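CLIP-associating protein (Drosophila melanogaster, PDB 4G3A) tracks microtubule plus ends and stabilises dynamic microtubules, as mitotic spindle formation requires, the chain here being its N-terminal TOG-like domain of HEAT repeats. Local coordinates at residues 86-89 / 90-94; 52-55 / 56-59; 180-183 / 184-188; 218-221 / 222-226. All blocks are in the same frame, centred on the assembly; numbering follows the deposited sequence.

All four contacts are local ones, each made within a single helix or at its end, and they follow one another along the all-helical TOG-like domain. Interactions 1 and 2 touch: His94 of interaction 1 meets three residues of interaction 2, with His94 ND1 3.3 Å from Met55 CE, and Thr90 CG2 lies 3.8 Å from the selenium (SE) of Met55, so helices 88-98 and 47-58 pack side by side. Interactions 3 and 4 come within about 6 Å at their nearest atoms without touching. These two pairs lie far apart: the centres of interactions 1 and 3 are about 28 Å apart, and those of interactions 2 and 4 about 45 Å.

Interaction 1 of 4, residues 86-89 / 90-94; sequences AYTA and TVLPH
Tyr87 O takes two backbone N-H groups at the start of helix 88-98: Val91 N at 3.0 Å arrives almost in line with the carbonyl bond, while Thr90 N, also at 3.0 Å, comes from above the carbonyl plane, with a bent N-H...O angle of 132°. Leu92 N follows with a straighter bond to Thr88 O at 2.8 Å. The next step has no donor, because Pro93 lacks an N-H; its CD rests against Ala89 O at 3.3 Å, and the helix is kinked there. His94 N bonds instead to Val91 O, three residues back. This is an opening turn within the HEAT 2 repeat, whose helices stack in the solenoid of the TOG-like domain. Val91 places its CG2 branch beside its own backbone N, with CG1 anti to that N (chi1 171°), which brings CG2 within 3.5 Å of Tyr87 O. Leu92 CB lies against Thr88 O, and its buried side chain reaches Leu114 and Leu117 of helix 104-119 and Leu128 of helix 125-136. Thr88 OG1 turns backward, hydrogen-bonded to Asn85 OD1. At the exposed flank, a water bridges the turn, giving a hydrogen bond to Ala86 O and sharing another with Thr90 OG1 at 3.0 Å. Ala86 CB stands over the centre of one face of the Tyr87 ring, which itself packs on Met47 and Ile51 of helix 47-58.

Interaction 2 of 4, residues 52-55 / 56-59; sequences DGLM and PWLT
Leu54 CD2 approaches the six-membered part of the Trp57 indole obliquely, 4.0 Å from CE3, three residues further along helix 47-58. Trp57 leaves beside its own backbone N (chi1 -71°), which swings the indole back toward Leu54, and the two side chains meet at a slant on the buried flank. Gly53 O lies over one face of the indole, toward its rim near CD1. A second apolar group forms around Met55, a selenomethionine whose chain curls at chi2 and chi3: its selenium reaches Leu58 CD2 at 4.3 Å, and its terminal CE meets Thr59 CG2 at 3.7 Å. Pro56 sits on the opened turn. Having no N-H to give, it sets CD against Asp52 O at 3.1 Å and against Gly53 O, while Met55 CB lies 3.3 Å from Pro56 CD, a closeness that follows from the peptide link itself. Beyond the proline the polar pattern resumes. Leu58 N bonds to Leu54 O, and Met55 O is gripped twice by Thr59, from N at 2.8 Å and from OG1 at 2.9 Å. The hydroxyl is turned between the backbone N and the carbonyl carbon (chi1 71°), which points it back at the carbonyl four residues earlier, above that carbonyl's plane. Thr59 is the first residue to leave helical geometry, and Leu58 O is taken by Arg98. Helix 47-58, with Trp57 against helix 21-36 and Leu54 and Leu58 against helix 63-80, belongs to the HEAT 1 repeat, where helices pack layer on layer into a solenoid.

Interaction 3 of 4, residues 180-183 / 184-188; sequences PTVN and VREAA
Backbone hydrogen bonds tie the first turn of helix 182-199 together: Arg185 N bonds to Thr181 O at 3.1 Å, lying in the carbonyl plane with an N-H...O angle of 172°, and Glu186 N bonds to Val182 O at 2.9 Å. Ala187 N comes to Asn183 O from above the plane, and Val184 N adds a weak second bond to Thr181 O. Thr181 is the N-cap residue, yet its side chain makes no capping bond; its own N is held by Asp179 OD1. The polar centrepiece is Arg185, whose chain leaves beside its backbone N and then bends at chi3 (-63°), folding the guanidinium back over the start of the helix. One face of that group covers Val182 CA, 3.4 Å from the plane, with Thr181 C beside it; the Arg185 and Val182 side chains cross at about a right angle, Arg185 NH2 coming 3.3 Å from Val182 CB. NH1 is hydrogen-bonded to Asp179 O and also lies 3.3 Å from Pro180 O. A leucine in place of Arg185 would probably leave Asp179 O without this donor and uncover the backbone at Val182. Side-chain packing beyond this is modest: Glu186 runs alongside Val182, pointing the same way, with Glu186 CD 4.1 Å from Val182 CG2, and Thr181 CG2 meets Val184 CG2 at the same separation, at a slant. Helix 182-199 lies in the HEAT 3 repeat; here Thr181 rests on Ala142 and Arg145 of helix 142-159, Asn183 and Ala187 touch Glu146 of that helix, and buried Val184 and Ala188 cover Leu176 in the preceding loop.

Interaction 4 of 4, residues 218-221 / 222-226; sequences LAML and EQKFD
Leu218 O, Ala219 O, Met220 O and Leu221 O each accept the N-H four residues on, from Glu222, Gln223, Lys224 and Phe225 in turn, at 2.9 to 3.1 Å, which makes this a regular stretch of alpha helix. It is helix 215-229, the last in the chain, packed at the C-terminal end of the HEAT-repeat solenoid against helices 182-199 and 203-208. On one flank, Met220, a selenomethionine, bends at chi2 (-128°) and chi3 to lay its methyl across the aliphatic part of Lys224: Met220 CE is 3.4 Å from Lys224 CD, tighter than usual. Both residues also pack on Ile189 of helix 182-199. On another flank, Glu222 and Leu218 run side by side in the same direction, with Glu222 OE2 4.1 Å from Leu218 CG. The other carboxylate oxygen, OE1, forms a salt bridge with Arg204 NE, and the same arginine pairs through NH2 with Asp226 OD1, so one guanidinium joins two acids a turn apart. The Phe225 ring is buried, stacked with Tyr196 and touching Leu203 and Leu207. Were Phe225 an alanine, Tyr196 would probably lose its stacking partner and a gap would be likely to open toward helix 203-208. Phe225 sets out beside its own backbone N (chi1 -58°), which turns the ring back along the helix: Leu221 O sits 3.2 Å above one face, toward the rim, while the far corner, Phe225 CZ, reaches Leu221 CB at 4.1 Å.

Interaction 1 of 4, residues 86-89 / 90-94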
# COMPACT_ATOMS: atom_id res chain seq x y z
N ALA A 86 2.29 13.59 -9.63
CA ALA A 86 1.39 14.73 -9.61
C ALA A 86 0.05 14.35 -8.98
O ALA A 86 -0.69 15.22 -8.52
CB ALA A 86 1.18 15.26 -11.02
N TYR A 87 -0.25 13.06 -8.96
CA TYR A 87 -1.56 12.60 -8.52
C TYR A 87 -1.54 11.87 -7.18
O TYR A 87 -2.58 11.57 -6.60
CB TYR A 87 -2.17 11.72 -9.60
CG TYR A 87 -2.12 12.36 -10.97
CD1 TYR A 87 -2.89 13.47 -11.26
CD2 TYR A 87 -1.29 11.85 -11.97
CE1 TYR A 87 -2.84 14.08 -12.51
CE2 TYR A 87 -1.24 12.45 -13.23
CZ TYR A 87 -2.02 13.56 -13.48
OH TYR A 87 -1.98 14.17 -14.73
N THR A 88 -0.33 11.57 -6.70
CA THR A 88 -0.17 10.83 -5.45
C THR A 88 -1.00 11.38 -4.28
O THR A 88 -1.72 10.64 -3.61
CB THR A 88 1.33 10.74 -5.05
OG1 THR A 88 2.08 10.21 -6.15
CG2 THR A 88 1.51 9.83 -3.83
N ALA A 89 -0.92 12.68 -4.03
CA ALA A 89 -1.64 13.30 -2.92
C ALA A 89 -3.16 13.16 -3.03
O ALA A 89 -3.87 13.14 -2.01
CB ALA A 89 -1.26 14.77 -2.81
N THR A 90 -3.66 13.06 -4.25
CA THR A 90 -5.09 12.94 -4.50
C THR A 90 -5.55 11.51 -4.28
O THR A 90 -6.59 11.25 -3.68
CB THR A 90 -5.44 13.35 -5.95
OG1 THR A 90 -5.39 14.78 -6.07
CG2 THR A 90 -6.84 12.87 -6.34
N VAL A 91 -4.75 10.57 -4.77
CA VAL A 91 -5.11 9.17 -4.77
C VAL A 91 -4.81 8.46 -3.44
O VAL A 91 -5.64 7.72 -2.92
CB VAL A 91 -4.34 8.46 -5.88
CG1 VAL A 91 -4.51 6.98 -5.78
CG2 VAL A 91 -4.80 8.97 -7.26
N LEU A 92 -3.62 8.71 -2.90
CA LEU A 92 -3.12 7.96 -1.73
C LEU A 92 -4.10 7.81 -0.57
O LEU A 92 -4.25 6.72 -0.02
CB LEU A 92 -1.79 8.54 -1.23
CG LEU A 92 -0.94 7.55 -0.41
CD1 LEU A 92 -0.60 6.31 -1.25
CD2 LEU A 92 0.33 8.20 0.11
N PRO A 93 -4.78 8.91 -0.17
CA PRO A 93 -5.64 8.75 1.01
C PRO A 93 -6.73 7.69 0.82
O PRO A 93 -7.11 7.06 1.79
CB PRO A 93 -6.27 10.15 1.16
CG PRO A 93 -5.26 11.07 0.56
CD PRO A 93 -4.68 10.32 -0.61
N HIS A 94 -7.21 7.49 -0.40
CA HIS A 94 -8.28 6.51 -0.61
C HIS A 94 -7.76 5.09 -0.83
O HIS A 94 -8.46 4.11 -0.55
CB HIS A 94 -9.18 6.98 -1.76
CG HIS A 94 -9.71 8.35 -1.55
ND1 HIS A 94 -9.20 9.46 -2.20
CD2 HIS A 94 -10.66 8.82 -0.71
CE1 HIS A 94 -9.83 10.54 -1.79
NE2 HIS A 94 -10.72 10.18 -0.88
O HOH W 1 -2.44 14.94 -6.24

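Interaction 2 of 4, residues 52-55 / 56-59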
# COMPACT_ATOMS: atom_id res chain seq x y z
N ASP A 52 -9.34 12.20 -12.55
CA ASP A 52 -10.58 12.67 -11.94
C ASP A 52 -11.68 11.64 -12.12
O ASP A 52 -12.47 11.39 -11.21
CB ASP A 52 -11.00 14.01 -12.55
CG ASP A 52 -9.98 15.11 -12.34
OD1 ASP A 52 -9.16 15.00 -11.40
OD2 ASP A 52 -9.99 16.09 -13.11
N GLY A 53 -11.72 11.02 -13.30
CA GLY A 53 -12.74 10.03 -13.61
C GLY A 53 -12.64 8.78 -12.76
O GLY A 53 -13.65 8.18 -12.39
N LEU A 54 -11.41 8.36 -12.46
CA LEU A 54 -11.20 7.15 -11.69
C LEU A 54 -11.61 7.33 -10.23
O LEU A 54 -11.93 6.37 -9.53
CB LEU A 54 -9.72 6.73 -11.76
CG LEU A 54 -9.22 6.21 -13.10
CD1 LEU A 54 -7.71 6.09 -13.10
CD2 LEU A 54 -9.87 4.88 -13.43
N MSE A 55 -11.61 8.58 -9.77
CA MSE A 55 -11.79 8.89 -8.35
C MSE A 55 -13.13 8.41 -7.76
O MSE A 55 -13.14 7.81 -6.70
CB MSE A 55 -11.54 10.37 -8.08
CG MSE A 55 -10.08 10.77 -8.24
SE MSE A 55 -8.90 9.70 -7.08
CE MSE A 55 -9.84 10.02 -5.40
N PRO A 56 -14.25 8.69 -8.46
CA PRO A 56 -15.53 8.15 -7.97
C PRO A 56 -15.57 6.62 -7.95
O PRO A 56 -16.28 6.05 -7.13
CB PRO A 56 -16.54 8.70 -8.99
CG PRO A 56 -15.91 9.95 -9.50
CD PRO A 56 -14.43 9.67 -9.54
N TRP A 57 -14.83 5.97 -8.84
CA TRP A 57 -14.75 4.52 -8.84
C TRP A 57 -13.99 4.07 -7.59
O TRP A 57 -14.43 3.19 -6.84
CB TRP A 57 -14.00 4.04 -10.09
CG TRP A 57 -14.75 4.20 -11.39
CD1 TRP A 57 -15.91 4.88 -11.61
CD2 TRP A 57 -14.36 3.65 -12.67
NE1 TRP A 57 -16.27 4.80 -12.94
CE2 TRP A 57 -15.34 4.05 -13.60
CE3 TRP A 57 -13.29 2.87 -13.10
CZ2 TRP A 57 -15.27 3.68 -14.95
CZ3 TRP A 57 -13.22 2.51 -14.44
CH2 TRP A 57 -14.21 2.92 -15.34
N LEU A 58 -12.84 4.68 -7.37
CA LEU A 58 -11.99 4.31 -6.25
C LEU A 58 -12.69 4.58 -4.92
O LEU A 58 -12.72 3.73 -4.03
CB LEU A 58 -10.68 5.07 -6.31
CG LEU A 58 -9.72 4.86 -5.13
CD1 LEU A 58 -9.28 3.42 -5.10
CD2 LEU A 58 -8.55 5.80 -5.25
N THR A 59 -13.28 5.77 -4.80
CA THR A 59 -13.96 6.17 -3.57
C THR A 59 -15.41 5.67 -3.52
O THR A 59 -16.19 6.10 -2.67
CB THR A 59 -13.96 7.70 -3.41
OG1 THR A 59 -14.86 8.28 -4.37
CG2 THR A 59 -12.56 8.26 -3.61

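Interaction 3 of 4, residues 180-183 / 184-188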
# COMPACT_ATOMS: atom_id res chain seq x y z
N PRO A 180 -5.53 -2.69 20.64
CA PRO A 180 -6.67 -3.39 21.26
C PRO A 180 -7.11 -4.62 20.47
O PRO A 180 -7.92 -5.39 20.97
CB PRO A 180 -7.78 -2.33 21.24
CG PRO A 180 -7.39 -1.38 20.16
CD PRO A 180 -5.88 -1.33 20.19
N THR A 181 -6.57 -4.80 19.27
CA THR A 181 -6.98 -5.88 18.38
C THR A 181 -5.89 -6.94 18.33
O THR A 181 -4.71 -6.62 18.14
CB THR A 181 -7.22 -5.35 16.94
OG1 THR A 181 -8.51 -4.70 16.88
CG2 THR A 181 -7.17 -6.46 15.92
N VAL A 182 -6.26 -8.21 18.48
CA VAL A 182 -5.25 -9.27 18.53
C VAL A 182 -4.52 -9.43 17.20
O VAL A 182 -3.31 -9.67 17.18
CB VAL A 182 -5.83 -10.63 19.01
CG1 VAL A 182 -6.83 -11.18 18.01
CG2 VAL A 182 -4.70 -11.63 19.24
N ASN A 183 -5.24 -9.26 16.08
CA ASN A 183 -4.62 -9.39 14.76
C ASN A 183 -3.47 -8.41 14.55
O ASN A 183 -2.47 -8.73 13.90
CB ASN A 183 -5.64 -9.18 13.65
CG ASN A 183 -6.80 -10.14 13.74
OD1 ASN A 183 -7.59 -10.09 14.69
ND2 ASN A 183 -6.91 -11.02 12.76
N VAL A 184 -3.62 -7.21 15.09
CA VAL A 184 -2.59 -6.20 14.99
C VAL A 184 -1.43 -6.49 15.96
O VAL A 184 -0.27 -6.39 15.57
CB VAL A 184 -3.15 -4.79 15.23
CG1 VAL A 184 -2.03 -3.77 15.27
CG2 VAL A 184 -4.15 -4.43 14.10
N ARG A 185 -1.75 -6.84 17.20
CA ARG A 185 -0.70 -7.19 18.16
C ARG A 185 0.20 -8.26 17.57
O ARG A 185 1.43 -8.14 17.61
CB ARG A 185 -1.29 -7.67 19.51
CG ARG A 185 -2.04 -6.58 20.29
CD ARG A 185 -2.32 -7.00 21.76
NE ARG A 185 -3.19 -8.17 21.83
CZ ARG A 185 -4.52 -8.13 21.89
NH1 ARG A 185 -5.17 -6.96 21.90
NH2 ARG A 185 -5.22 -9.25 21.94
N GLU A 186 -0.40 -9.30 17.00
CA GLU A 186 0.36 -10.39 16.38
C GLU A 186 1.14 -9.97 15.13
O GLU A 186 2.25 -10.45 14.91
CB GLU A 186 -0.55 -11.59 16.10
CG GLU A 186 -0.99 -12.28 17.39
CD GLU A 186 -1.79 -13.55 17.16
OE1 GLU A 186 -2.36 -13.70 16.06
OE2 GLU A 186 -1.84 -14.39 18.09
N ALA A 187 0.57 -9.08 14.33
CA ALA A 187 1.25 -8.53 13.16
C ALA A 187 2.47 -7.70 13.57
O ALA A 187 3.50 -7.72 12.90
CB ALA A 187 0.29 -7.66 12.36
N ALA A 188 2.32 -6.95 14.66
CA ALA A 188 3.39 -6.09 15.15
C ALA A 188 4.58 -6.97 15.56
O ALA A 188 5.74 -6.63 15.28
CB ALA A 188 2.90 -5.26 16.33

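Interaction 4 of 4, residues 218-221 / 222-226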
# COMPACT_ATOMS: atom_id res chain seq x y z
N LEU A 218 9.50 -8.56 25.43
CA LEU A 218 10.92 -8.48 25.11
C LEU A 218 11.48 -9.90 25.08
O LEU A 218 12.24 -10.28 24.18
CB LEU A 218 11.64 -7.65 26.17
CG LEU A 218 13.14 -7.38 25.97
CD1 LEU A 218 13.38 -6.59 24.69
CD2 LEU A 218 13.69 -6.63 27.17
N ALA A 219 11.07 -10.70 26.06
CA ALA A 219 11.57 -12.07 26.19
C ALA A 219 11.06 -12.91 25.02
O ALA A 219 11.79 -13.71 24.45
CB ALA A 219 11.15 -12.69 27.53
N MSE A 220 9.80 -12.70 24.68
CA MSE A 220 9.15 -13.45 23.62
C MSE A 220 9.77 -13.08 22.27
O MSE A 220 9.99 -13.94 21.41
CB MSE A 220 7.66 -13.13 23.64
CG MSE A 220 6.80 -14.06 22.80
SE MSE A 220 5.68 -13.02 21.60
CE MSE A 220 7.11 -12.17 20.65
N LEU A 221 10.05 -11.80 22.09
CA LEU A 221 10.67 -11.31 20.87
C LEU A 221 12.07 -11.90 20.76
O LEU A 221 12.48 -12.35 19.69
CB LEU A 221 10.72 -9.79 20.87
CG LEU A 221 9.38 -9.08 20.57
CD1 LEU A 221 9.45 -7.60 20.92
CD2 LEU A 221 9.00 -9.26 19.12
N GLU A 222 12.80 -11.91 21.87
CA GLU A 222 14.15 -12.46 21.83
C GLU A 222 14.17 -13.95 21.51
O GLU A 222 15.08 -14.43 20.83
CB GLU A 222 14.95 -12.11 23.09
CG GLU A 222 15.27 -10.62 23.16
CD GLU A 222 16.50 -10.31 23.97
OE1 GLU A 222 17.61 -10.72 23.56
OE2 GLU A 222 16.37 -9.64 25.02
N GLN A 223 13.16 -14.69 21.96
CA GLN A 223 13.06 -16.09 21.58
C GLN A 223 12.87 -16.21 20.07
O GLN A 223 13.52 -17.02 19.42
CB GLN A 223 11.92 -16.79 22.32
CG GLN A 223 12.26 -17.18 23.74
CD GLN A 223 11.05 -17.67 24.52
OE1 GLN A 223 9.97 -17.87 23.96
NE2 GLN A 223 11.23 -17.85 25.83
N LYS A 224 12.01 -15.36 19.52
CA LYS A 224 11.77 -15.40 18.08
C LYS A 224 13.00 -15.02 17.26
O LYS A 224 13.25 -15.59 16.20
CB LYS A 224 10.55 -14.57 17.72
CG LYS A 224 9.26 -15.24 18.13
CD LYS A 224 8.08 -14.29 18.12
CE LYS A 224 6.80 -15.01 18.52
NZ LYS A 224 6.34 -15.96 17.46
N PHE A 225 13.78 -14.06 17.74
CA PHE A 225 15.03 -13.70 17.06
C PHE A 225 16.02 -14.86 17.09
O PHE A 225 16.67 -15.16 16.08
CB PHE A 225 15.66 -12.45 17.68
CG PHE A 225 14.76 -11.24 17.66
CD1 PHE A 225 15.06 -10.13 18.44
CD2 PHE A 225 13.63 -11.21 16.87
CE1 PHE A 225 14.25 -9.02 18.43
CE2 PHE A 225 12.79 -10.09 16.86
CZ PHE A 225 13.11 -9.00 17.63
N ASP A 226 16.15 -15.50 18.24
CA ASP A 226 17.05 -16.64 18.38
C ASP A 226 16.66 -17.67 17.35
O ASP A 226 17.51 -18.24 16.67
CB ASP A 226 16.95 -17.26 19.78
CG ASP A 226 17.56 -16.39 20.85
OD1 ASP A 226 18.39 -15.53 20.51
OD2 ASP A 226 17.20 -16.58 22.03